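Local coordinates for phospholipase A1 (Salmonella typhi, PDB 7EZZ), which hydrolyses the acyl ester bonds of phospholipids in the outer membrane, probably as a calcium-dependent dimer, at residues Phe116-Thr120 with Asn154-Val159; Gln228-Gly232 with Asn243-Val247. All coordinates share one frame; numbering follows the deposited sequence.

Overall arrangement
Both contacts belong to one antiparallel sheet of 12 strands closed into a barrel, yet they use it differently. Contact 1 lies on the surface, where two tight turns meet at the strand ends; an indole reaches past strand 142-154 to strand 157-167, and no hydrogen bond spans the gap. Contact 2 is partly buried and pairs neighbouring strands 224-231 and 243-252, so backbone hydrogen bonds dominate, with polar side chains on its buried face. Their centres are 28 Å apart and their nearest atoms about 15 Å, without touch. Contact 1 therefore depends on aromatic and apolar cover, contact 2 on strand pairing and internal polar bonds.

Contact 1. Residues Phe116-Thr120 with Asn154-Val159; sequences FAGWT and NGNWLV
Trp119 lays the six-membered ring of its indole over the side chain of Asn154, and this is where the contact is tightest. Asn154 CB sits 3.5 Å from the centroid of that ring, 17° off its normal, in a CH-pi contact over the face. Trp119 CG is anti to its own carbonyl carbon (chi1 -68°), a setting from which the indole extends toward 154-159 although its CB starts out to one side. The far end of the ring, at CH2, approaches Trp157 CB at 3.7 Å. A broad, flat indole suits this place because it can span the end of strand 142-154, touching Ala152 on the way, and still arrive at strand 157-167.

The looser side is polar. Asn154 turns its amide 66° from the indole plane, with ND2 3.5 Å from Trp119 NE1 but no hydrogen bond between them. Its OD1 comes only to 3.7 Å from Gly118 O, two acceptors that cannot bind each other.

Each segment includes a hairpin turn. Phe116 to Trp119 forms a type I' turn, in which the backbone at Gly118 is bent so that any CB would be forced against the carbonyl O of Ala117. Asn154 to Trp157 forms a type II' turn, where the positive phi of Gly155 again favours glycine. Trp157 N closes this second turn on Asn154 O at 3.0 Å, whereas the Trp157 ring turns to Tyr189. Strand pairing comes through the intervening strand: backbone hydrogen bonds join Thr120 to Glu153 and Val159 to Ala152. With no hydrogen bond or salt bridge between the two segments, their direct association rests on dispersion and the weak attraction of a C-H for an aromatic face.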
# COMPACT_ATOMS: atom_id res chain seq x y z
N PHE B 116 -32.16 7.17 15.25
CA PHE B 116 -33.09 6.17 15.83
C PHE B 116 -32.58 5.74 17.19
O PHE B 116 -31.55 5.13 17.23
CB PHE B 116 -33.20 4.92 14.95
CG PHE B 116 -34.24 3.93 15.41
CD1 PHE B 116 -35.54 4.02 14.97
CD2 PHE B 116 -33.92 2.92 16.29
CE1 PHE B 116 -36.49 3.12 15.41
CE2 PHE B 116 -34.87 2.02 16.73
CZ PHE B 116 -36.16 2.14 16.30
N ALA B 117 -33.32 6.08 18.25
CA ALA B 117 -33.00 5.74 19.65
C ALA B 117 -31.65 6.30 20.07
O ALA B 117 -30.91 5.59 20.72
CB ALA B 117 -33.12 4.26 19.88
N GLY B 118 -31.38 7.56 19.73
CA GLY B 118 -30.12 8.22 20.11
C GLY B 118 -29.04 8.11 19.06
O GLY B 118 -28.34 9.10 18.84
N TRP B 119 -28.92 6.95 18.42
CA TRP B 119 -27.90 6.66 17.39
C TRP B 119 -28.28 7.24 16.03
O TRP B 119 -29.42 7.18 15.68
CB TRP B 119 -27.73 5.16 17.26
CG TRP B 119 -27.13 4.52 18.45
CD1 TRP B 119 -27.77 4.06 19.55
CD2 TRP B 119 -25.74 4.22 18.64
NE1 TRP B 119 -26.88 3.49 20.41
CE2 TRP B 119 -25.63 3.58 19.88
CE3 TRP B 119 -24.58 4.43 17.88
CZ2 TRP B 119 -24.40 3.16 20.38
CZ3 TRP B 119 -23.38 4.00 18.36
CH2 TRP B 119 -23.29 3.37 19.59
N THR B 120 -27.29 7.73 15.29
CA THR B 120 -27.53 8.29 13.94
C THR B 120 -26.80 7.43 12.91
O THR B 120 -25.59 7.40 12.94
CB THR B 120 -27.11 9.75 13.88
OG1 THR B 120 -27.72 10.42 14.98
CG2 THR B 120 -27.51 10.43 12.59
N ASN B 154 -23.16 7.93 18.17
CA ASN B 154 -23.93 8.37 19.33
C ASN B 154 -22.96 8.96 20.36
O ASN B 154 -22.30 8.22 21.09
CB ASN B 154 -24.72 7.22 19.96
CG ASN B 154 -25.55 7.58 21.18
OD1 ASN B 154 -25.81 8.74 21.46
ND2 ASN B 154 -25.96 6.56 21.90
N GLY B 155 -22.89 10.30 20.41
CA GLY B 155 -21.95 10.99 21.28
C GLY B 155 -20.50 10.57 20.99
O GLY B 155 -20.02 10.77 19.88
N ASN B 156 -19.86 9.92 21.97
CA ASN B 156 -18.45 9.56 21.84
C ASN B 156 -18.28 8.17 21.23
O ASN B 156 -17.14 7.72 21.08
CB ASN B 156 -17.74 9.58 23.19
CG ASN B 156 -17.61 10.96 23.77
OD1 ASN B 156 -17.39 11.94 23.05
ND2 ASN B 156 -17.72 11.04 25.09
N TRP B 157 -19.40 7.54 20.85
CA TRP B 157 -19.40 6.18 20.33
C TRP B 157 -19.53 6.14 18.81
O TRP B 157 -20.16 7.00 18.20
CB TRP B 157 -20.53 5.38 20.98
CG TRP B 157 -20.34 5.15 22.45
CD1 TRP B 157 -20.77 5.94 23.47
CD2 TRP B 157 -19.64 4.04 23.04
NE1 TRP B 157 -20.36 5.41 24.67
CE2 TRP B 157 -19.69 4.24 24.44
CE3 TRP B 157 -18.95 2.93 22.54
CZ2 TRP B 157 -19.08 3.36 25.34
CZ3 TRP B 157 -18.38 2.04 23.42
CH2 TRP B 157 -18.43 2.26 24.80
N LEU B 158 -18.89 5.13 18.20
CA LEU B 158 -19.11 4.75 16.82
C LEU B 158 -19.26 3.22 16.80
O LEU B 158 -18.53 2.53 17.51
CB LEU B 158 -17.91 5.24 16.02
CG LEU B 158 -17.84 4.88 14.54
CD1 LEU B 158 -17.12 6.00 13.75
CD2 LEU B 158 -17.13 3.55 14.33
N VAL B 159 -20.27 2.73 16.09
CA VAL B 159 -20.52 1.27 15.93
C VAL B 159 -20.64 0.96 14.44
O VAL B 159 -21.40 1.59 13.79
CB VAL B 159 -21.78 0.78 16.66
CG1 VAL B 159 -21.82 -0.72 16.70
CG2 VAL B 159 -21.87 1.34 18.05

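Contact 2. Residues Gln228-Gly232 with Asn243-Val247; sequences QVYSG and NQTRV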
# COMPACT_ATOMS: atom_id res chain seq x y z
N GLN B 228 -1.80 -2.14 19.93
CA GLN B 228 -2.81 -3.08 19.48
C GLN B 228 -2.64 -4.41 20.20
O GLN B 228 -1.51 -4.85 20.41
CB GLN B 228 -2.66 -3.23 17.96
CG GLN B 228 -3.65 -4.20 17.33
CD GLN B 228 -3.43 -4.46 15.86
OE1 GLN B 228 -2.78 -5.44 15.49
NE2 GLN B 228 -3.97 -3.59 15.01
N VAL B 229 -3.76 -5.06 20.56
CA VAL B 229 -3.75 -6.47 20.93
C VAL B 229 -4.74 -7.20 20.02
O VAL B 229 -5.90 -6.79 19.92
CB VAL B 229 -4.09 -6.68 22.41
CG1 VAL B 229 -4.18 -8.15 22.79
CG2 VAL B 229 -3.04 -6.07 23.31
N TYR B 230 -4.27 -8.26 19.35
CA TYR B 230 -5.16 -9.19 18.67
C TYR B 230 -5.20 -10.50 19.46
O TYR B 230 -4.18 -10.99 19.95
CB TYR B 230 -4.70 -9.49 17.24
CG TYR B 230 -5.73 -10.24 16.43
CD1 TYR B 230 -5.92 -11.61 16.58
CD2 TYR B 230 -6.59 -9.57 15.56
CE1 TYR B 230 -6.90 -12.29 15.88
CE2 TYR B 230 -7.57 -10.24 14.84
CZ TYR B 230 -7.74 -11.61 15.01
OH TYR B 230 -8.73 -12.28 14.35
N SER B 231 -6.40 -11.08 19.58
CA SER B 231 -6.50 -12.40 20.17
C SER B 231 -7.58 -13.24 19.48
O SER B 231 -8.70 -12.79 19.29
CB SER B 231 -6.73 -12.32 21.67
OG SER B 231 -6.50 -13.59 22.26
N GLY B 232 -7.23 -14.47 19.12
CA GLY B 232 -8.21 -15.41 18.60
C GLY B 232 -7.80 -15.96 17.24
O GLY B 232 -6.61 -15.99 16.92
N ASN B 243 -5.08 -20.07 16.20
CA ASN B 243 -5.33 -19.23 17.36
C ASN B 243 -4.01 -18.65 17.87
O ASN B 243 -3.05 -19.39 18.08
CB ASN B 243 -6.03 -20.10 18.40
CG ASN B 243 -6.28 -19.41 19.72
OD1 ASN B 243 -6.82 -18.30 19.75
ND2 ASN B 243 -5.96 -20.10 20.81
N GLN B 244 -3.95 -17.32 18.08
CA GLN B 244 -2.77 -16.66 18.65
C GLN B 244 -3.18 -15.38 19.37
O GLN B 244 -4.27 -14.84 19.12
CB GLN B 244 -1.69 -16.40 17.60
CG GLN B 244 -1.97 -15.22 16.67
CD GLN B 244 -1.63 -15.40 15.20
OE1 GLN B 244 -0.48 -15.63 14.80
NE2 GLN B 244 -2.65 -15.31 14.36
N THR B 245 -2.32 -14.92 20.29
CA THR B 245 -2.45 -13.60 20.90
C THR B 245 -1.24 -12.73 20.51
O THR B 245 -0.10 -13.16 20.65
CB THR B 245 -2.65 -13.65 22.42
OG1 THR B 245 -3.87 -14.31 22.73
CG2 THR B 245 -2.69 -12.27 23.04
N ARG B 246 -1.51 -11.53 20.01
CA ARG B 246 -0.43 -10.73 19.46
C ARG B 246 -0.56 -9.32 20.01
O ARG B 246 -1.64 -8.72 20.00
CB ARG B 246 -0.45 -10.73 17.93
CG ARG B 246 0.71 -9.97 17.29
CD ARG B 246 0.44 -9.77 15.80
NE ARG B 246 0.50 -11.05 15.10
CZ ARG B 246 1.61 -11.65 14.69
NH1 ARG B 246 2.80 -11.09 14.89
NH2 ARG B 246 1.51 -12.83 14.11
N VAL B 247 0.58 -8.77 20.43
CA VAL B 247 0.61 -7.42 20.96
C VAL B 247 1.55 -6.62 20.08
O VAL B 247 2.60 -7.13 19.70
CB VAL B 247 0.98 -7.41 22.46
CG1 VAL B 247 2.33 -8.05 22.73
CG2 VAL B 247 0.94 -6.02 23.10
O HOH W 1 -0.95 -6.75 17.49
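Tyr230 and Arg246 form a hydrogen-bonded pair in which each backbone N donates to the other's O. The strands run antiparallel (175°), their axes 4.6 Å apart. Arg246 N meets Tyr230 O at 2.7 Å, nearly straight at 166°. Gly232 and Gln244 make the next such pair, Gly232 N to Gln244 O being 3.0 Å; a CB on Gly232 would press on Ser231 O.

On one face lie Val229, Ser231, Thr245 and Val247. Ser231 OG, anti to its backbone N (chi1 -166°), reaches across to Thr245 OG1 at 2.8 Å; the two share one hydrogen bond that either may donate. Val229 CG2 touches Val247 CG2 at 4.0 Å, beta-branched valines that favour the extended strand and make an apolar patch.

The other face is buried and polar. Tyr230 and Arg246 approach through their CB atoms, 4.5 Å apart, then part: Tyr230 OH bonds to Tyr233 O, while Arg246 forms salt bridges to Glu235 and Glu54. Gln228 NE2 hydrogen-bonds to Tyr226 OH; a water joins Gln228 OE1 and, weakly, Arg246 O. This hairpin thus pairs an apolar and hydroxyl surface with an interior where Glu235 and Glu54 probably offset the Arg246 charge, Arg98 also lying close.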